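Local coordinates for protein probable flavin reductase (Sinorhizobium meliloti, PDB 3RH7) that binds FMN and probably reduces flavins with NADPH, at residues T77-Q91 against C118-M132. Residues are numbered along the deposited sequence; the frame is centred on the assembly and turned at random.
Sequences TSAGRFAINVLSETQ and CPIFSDVAAWFECSM
Gly80 O accepts a nearly straight bond from Met132 N (2.8 Å) where the chain leaves helix 73-78 and pairs antiparallel with strand 126-138. Phe82 lays its ring over Cys130, whose CB sits above the ring centre in a CH-pi contact, 3.7 Å from the centroid; a small residue suits this place under the ring, while Met132, present as selenomethionine, brings its CE to 3.5 Å from Phe82 CD1. Ala83, with only a methyl, suits the spot facing Cys118 CB. Asn85 fits the strand 119-121 backbone with both ends of its amide: OD1 accepts from Phe121 N (2.8 Å), which lies above its carbonyl plane, and ND2 gives to Pro119 O (3.1 Å) in plane. With chi1 -71° turning CG away from the carbonyl carbon, this amide stacks on the Phe121 ring, planes 9° apart. A leucine here would probably leave Phe121 N without this acceptor, Pro119 O with Thr36 OG1 but not the amide, and the ring without its flat stack. Ala125 and Ala126 both face Val86 in a classic beta bulge, and Ser88 OG bonds Asp123 O (2.9 Å). Strand 81-86 lies between strands 30-38 and 126-138 of the FMN-binding split barrel; Phe121 meets FMN-site Phe98, and Phe128 meets Phe25 of the second subunit.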
loop_
_atom_site.group_PDB
_atom_site.type_symbol
_atom_site.label_atom_id
_atom_site.label_comp_id
_atom_site.label_asym_id
_atom_site.label_seq_id
_atom_site.Cartn_x
_atom_site.Cartn_y
_atom_site.Cartn_z
ATOM N N THR A 77 0.595 0.850 -27.224
ATOM C CA THR A 77 1.214 -0.382 -27.720
ATOM C C THR A 77 2.165 -0.075 -28.901
ATOM O O THR A 77 3.231 -0.694 -29.010
ATOM C CB THR A 77 0.148 -1.409 -28.087
ATOM O OG1 THR A 77 -0.861 -0.793 -28.883
ATOM C CG2 THR A 77 -0.480 -2.050 -26.876
ATOM N N SER A 78 1.803 0.925 -29.737
ATOM C CA SER A 78 2.603 1.355 -30.888
ATOM C C SER A 78 3.871 2.104 -30.460
ATOM O O SER A 78 4.859 2.053 -31.200
ATOM C CB SER A 78 1.779 2.227 -31.834
ATOM O OG SER A 78 0.664 1.521 -32.357
ATOM N N ALA A 79 3.848 2.798 -29.284
ATOM C CA ALA A 79 5.000 3.552 -28.742
ATOM C C ALA A 79 6.145 2.614 -28.415
ATOM O O ALA A 79 5.913 1.432 -28.127
ATOM C CB ALA A 79 4.599 4.329 -27.501
ATOM N N GLY A 80 7.366 3.117 -28.503
ATOM C CA GLY A 80 8.541 2.293 -28.246
ATOM C C GLY A 80 9.103 2.483 -26.863
ATOM O O GLY A 80 9.672 1.559 -26.278
ATOM N N ARG A 81 8.949 3.703 -26.354
ATOM C CA ARG A 81 9.429 4.128 -25.052
ATOM C C ARG A 81 8.274 4.647 -24.226
ATOM O O ARG A 81 7.334 5.246 -24.762
ATOM C CB ARG A 81 10.518 5.207 -25.215
ATOM C CG ARG A 81 11.764 4.663 -25.899
ATOM C CD ARG A 81 12.864 5.682 -26.063
ATOM N NE ARG A 81 14.144 5.043 -26.386
ATOM C CZ ARG A 81 14.989 4.551 -25.481
ATOM N NH1 ARG A 81 14.700 4.614 -24.185
ATOM N NH2 ARG A 81 16.127 3.984 -25.868
ATOM N N PHE A 82 8.328 4.402 -22.921
ATOM C CA PHE A 82 7.327 4.904 -21.988
ATOM C C PHE A 82 7.979 5.249 -20.632
ATOM O O PHE A 82 9.143 4.934 -20.426
ATOM C CB PHE A 82 6.176 3.919 -21.836
ATOM C CG PHE A 82 6.498 2.637 -21.124
ATOM C CD1 PHE A 82 7.043 1.561 -21.811
ATOM C CD2 PHE A 82 6.218 2.485 -19.774
ATOM C CE1 PHE A 82 7.333 0.366 -21.153
ATOM C CE2 PHE A 82 6.522 1.297 -19.112
ATOM C CZ PHE A 82 7.060 0.241 -19.809
ATOM N N ALA A 83 7.248 5.918 -19.739
ATOM C CA ALA A 83 7.758 6.262 -18.422
ATOM C C ALA A 83 6.738 5.950 -17.348
ATOM O O ALA A 83 5.537 6.090 -17.569
ATOM C CB ALA A 83 8.156 7.729 -18.358
ATOM N N ILE A 84 7.217 5.533 -16.182
ATOM C CA ILE A 84 6.339 5.239 -15.058
ATOM C C ILE A 84 6.528 6.315 -13.983
ATOM O O ILE A 84 7.622 6.428 -13.429
ATOM C CB ILE A 84 6.604 3.808 -14.532
ATOM C CG1 ILE A 84 6.087 2.742 -15.518
ATOM C CG2 ILE A 84 6.071 3.605 -13.115
ATOM C CD1 ILE A 84 4.616 2.519 -15.585
ATOM N N ASN A 85 5.477 7.117 -13.701
ATOM C CA ASN A 85 5.582 8.143 -12.651
ATOM C C ASN A 85 4.866 7.662 -11.374
ATOM O O ASN A 85 3.621 7.619 -11.357
ATOM C CB ASN A 85 5.009 9.491 -13.118
ATOM C CG ASN A 85 5.829 10.203 -14.148
ATOM O OD1 ASN A 85 6.750 10.940 -13.819
ATOM N ND2 ASN A 85 5.464 10.067 -15.408
ATOM N N VAL A 86 5.655 7.268 -10.325
ATOM C CA VAL A 86 5.147 6.783 -9.017
ATOM C C VAL A 86 4.763 8.070 -8.226
ATOM O O VAL A 86 5.634 8.823 -7.785
ATOM C CB VAL A 86 6.187 5.852 -8.308
ATOM C CG1 VAL A 86 5.697 5.335 -6.973
ATOM C CG2 VAL A 86 6.570 4.686 -9.201
ATOM N N LEU A 87 3.462 8.367 -8.167
ATOM C CA LEU A 87 2.946 9.599 -7.570
ATOM C C LEU A 87 3.205 9.724 -6.063
ATOM O O LEU A 87 3.248 8.718 -5.372
ATOM C CB LEU A 87 1.443 9.709 -7.836
ATOM C CG LEU A 87 0.968 9.682 -9.286
ATOM C CD1 LEU A 87 -0.520 9.778 -9.325
ATOM C CD2 LEU A 87 1.576 10.835 -10.125
ATOM N N SER A 88 3.380 10.941 -5.554
ATOM C CA SER A 88 3.622 11.148 -4.126
ATOM C C SER A 88 2.296 11.445 -3.352
ATOM O O SER A 88 1.234 11.541 -3.982
ATOM C CB SER A 88 4.614 12.279 -3.944
ATOM O OG SER A 88 3.988 13.480 -4.345
ATOM N N GLU A 89 2.354 11.566 -1.990
ATOM C CA GLU A 89 1.196 11.832 -1.102
ATOM C C GLU A 89 0.286 12.968 -1.552
ATOM O O GLU A 89 -0.929 12.929 -1.314
ATOM C CB GLU A 89 1.681 12.252 0.279
ATOM C CG GLU A 89 2.154 11.175 1.204
ATOM C CD GLU A 89 2.646 11.767 2.510
ATOM O OE1 GLU A 89 3.366 12.790 2.477
ATOM O OE2 GLU A 89 2.313 11.203 3.572
ATOM N N THR A 90 0.891 14.025 -2.102
ATOM C CA THR A 90 0.212 15.263 -2.498
ATOM C C THR A 90 -0.389 15.195 -3.913
ATOM O O THR A 90 -1.051 16.149 -4.336
ATOM C CB THR A 90 1.211 16.429 -2.420
ATOM O OG1 THR A 90 2.278 16.213 -3.361
ATOM C CG2 THR A 90 1.783 16.618 -1.021
ATOM N N GLN A 91 -0.147 14.092 -4.649
ATOM C CA GLN A 91 -0.557 13.998 -6.049
ATOM C C GLN A 91 -1.825 13.193 -6.253
ATOM O O GLN A 91 -1.982 12.555 -7.319
ATOM C CB GLN A 91 0.589 13.454 -6.920
ATOM C CG GLN A 91 1.676 14.515 -7.193
ATOM C CD GLN A 91 2.993 13.950 -7.676
ATOM O OE1 GLN A 91 3.305 12.736 -7.566
ATOM N NE2 GLN A 91 3.823 14.853 -8.196
ATOM N N CYS A 118 10.141 11.093 -22.842
ATOM C CA CYS A 118 8.970 10.629 -22.115
ATOM C C CYS A 118 8.551 11.659 -21.075
ATOM O O CYS A 118 9.426 12.235 -20.404
ATOM C CB CYS A 118 9.256 9.282 -21.470
ATOM S SG CYS A 118 9.260 7.895 -22.631
ATOM N N PRO A 119 7.224 11.874 -20.885
ATOM C CA PRO A 119 6.775 12.856 -19.893
ATOM C C PRO A 119 7.059 12.418 -18.455
ATOM O O PRO A 119 6.476 11.449 -17.988
ATOM C CB PRO A 119 5.270 12.989 -20.172
ATOM C CG PRO A 119 5.061 12.399 -21.506
ATOM C CD PRO A 119 6.074 11.307 -21.606
ATOM N N ILE A 120 8.019 13.112 -17.792
ATOM C CA ILE A 120 8.439 12.930 -16.391
ATOM C C ILE A 120 7.767 14.002 -15.528
ATOM O O ILE A 120 8.016 15.189 -15.749
ATOM C CB ILE A 120 9.982 13.026 -16.261
ATOM C CG1 ILE A 120 10.757 12.052 -17.190
ATOM C CG2 ILE A 120 10.433 12.970 -14.795
ATOM C CD1 ILE A 120 10.564 10.678 -16.928
ATOM N N PHE A 121 6.955 13.606 -14.537
ATOM C CA PHE A 121 6.266 14.567 -13.668
ATOM C C PHE A 121 7.138 15.033 -12.520
ATOM O O PHE A 121 7.994 14.293 -12.034
ATOM C CB PHE A 121 4.966 13.983 -13.101
ATOM C CG PHE A 121 3.894 13.519 -14.053
ATOM C CD1 PHE A 121 3.954 13.834 -15.402
ATOM C CD2 PHE A 121 2.812 12.785 -13.595
ATOM C CE1 PHE A 121 2.968 13.395 -16.279
ATOM C CE2 PHE A 121 1.825 12.343 -14.472
ATOM C CZ PHE A 121 1.907 12.650 -15.809
ATOM N N SER A 122 6.899 16.251 -12.075
ATOM C CA SER A 122 7.673 16.790 -10.965
ATOM C C SER A 122 7.016 16.444 -9.625
ATOM O O SER A 122 5.843 16.060 -9.568
ATOM C CB SER A 122 7.876 18.296 -11.117
ATOM O OG SER A 122 6.622 18.940 -11.230
ATOM N N ASP A 123 7.819 16.507 -8.555
ATOM C CA ASP A 123 7.416 16.206 -7.177
ATOM C C ASP A 123 6.888 14.743 -7.027
ATOM O O ASP A 123 6.116 14.465 -6.106
ATOM C CB ASP A 123 6.391 17.242 -6.639
ATOM C CG ASP A 123 6.677 18.699 -7.025
ATOM O OD1 ASP A 123 7.814 19.173 -6.775
ATOM O OD2 ASP A 123 5.761 19.361 -7.587
ATOM N N VAL A 124 7.342 13.805 -7.894
ATOM C CA VAL A 124 6.897 12.411 -7.823
ATOM C C VAL A 124 7.715 11.684 -6.777
ATOM O O VAL A 124 8.765 12.175 -6.380
ATOM C CB VAL A 124 6.908 11.678 -9.186
ATOM C CG1 VAL A 124 5.973 12.346 -10.172
ATOM C CG2 VAL A 124 8.308 11.538 -9.773
ATOM N N ALA A 125 7.238 10.522 -6.320
ATOM C CA ALA A 125 7.914 9.694 -5.312
ATOM C C ALA A 125 9.117 8.971 -5.933
ATOM O O ALA A 125 10.077 8.657 -5.216
ATOM C CB ALA A 125 6.934 8.685 -4.718
ATOM N N ALA A 126 9.037 8.710 -7.271
ATOM C CA ALA A 126 10.000 8.017 -8.145
ATOM C C ALA A 126 9.476 7.946 -9.576
ATOM O O ALA A 126 8.267 7.848 -9.791
ATOM C CB ALA A 126 10.269 6.598 -7.644
ATOM N N TRP A 127 10.388 7.967 -10.552
ATOM C CA TRP A 127 10.054 7.846 -11.977
ATOM C C TRP A 127 11.054 6.926 -12.677
ATOM O O TRP A 127 12.218 6.827 -12.257
ATOM C CB TRP A 127 9.939 9.197 -12.701
ATOM C CG TRP A 127 11.185 10.041 -12.721
ATOM C CD1 TRP A 127 11.438 11.137 -11.952
ATOM C CD2 TRP A 127 12.295 9.922 -13.625
ATOM N NE1 TRP A 127 12.637 11.712 -12.323
ATOM C CE2 TRP A 127 13.187 10.980 -13.339
ATOM C CE3 TRP A 127 12.627 9.021 -14.650
ATOM C CZ2 TRP A 127 14.393 11.158 -14.029
ATOM C CZ3 TRP A 127 13.843 9.177 -15.312
ATOM C CH2 TRP A 127 14.700 10.245 -15.012
ATOM N N PHE A 128 10.595 6.258 -13.749
ATOM C CA PHE A 128 11.370 5.306 -14.531
ATOM C C PHE A 128 11.164 5.494 -16.035
ATOM O O PHE A 128 10.051 5.321 -16.520
ATOM C CB PHE A 128 10.969 3.864 -14.150
ATOM C CG PHE A 128 11.107 3.508 -12.692
ATOM C CD1 PHE A 128 10.049 3.710 -11.802
ATOM C CD2 PHE A 128 12.272 2.944 -12.211
ATOM C CE1 PHE A 128 10.184 3.412 -10.443
ATOM C CE2 PHE A 128 12.415 2.649 -10.855
ATOM C CZ PHE A 128 11.367 2.886 -9.978
ATOM N N GLU A 129 12.236 5.820 -16.771
ATOM C CA GLU A 129 12.215 5.907 -18.228
ATOM C C GLU A 129 12.451 4.512 -18.774
ATOM O O GLU A 129 13.439 3.860 -18.414
ATOM C CB GLU A 129 13.274 6.890 -18.751
ATOM C CG GLU A 129 12.810 8.324 -18.738
ATOM C CD GLU A 129 13.522 9.185 -19.754
ATOM O OE1 GLU A 129 14.616 9.707 -19.430
ATOM O OE2 GLU A 129 12.984 9.322 -20.879
ATOM N N CYS A 130 11.531 4.039 -19.605
ATOM C CA CYS A 130 11.573 2.682 -20.127
ATOM C C CYS A 130 11.629 2.631 -21.646
ATOM O O CYS A 130 11.507 3.632 -22.348
ATOM C CB CYS A 130 10.386 1.875 -19.599
ATOM S SG CYS A 130 10.453 1.527 -17.816
ATOM N N SER A 131 11.927 1.435 -22.114
ATOM C CA SER A 131 11.952 0.994 -23.483
ATOM C C SER A 131 11.154 -0.280 -23.473
ATOM O O SER A 131 11.406 -1.129 -22.612
ATOM C CB SER A 131 13.382 0.790 -23.964
ATOM O OG SER A 131 13.954 -0.390 -23.426
HETATM N N MSE A 132 10.145 -0.393 -24.346
HETATM C CA MSE A 132 9.309 -1.573 -24.391
HETATM C C MSE A 132 10.059 -2.793 -24.860
HETATM O O MSE A 132 10.727 -2.756 -25.897
HETATM C CB MSE A 132 8.115 -1.350 -25.278
HETATM C CG MSE A 132 6.864 -1.196 -24.481
HETATM SE SE MSE A 132 5.423 -0.520 -25.566
HETATM C CE MSE A 132 4.849 0.968 -24.529
#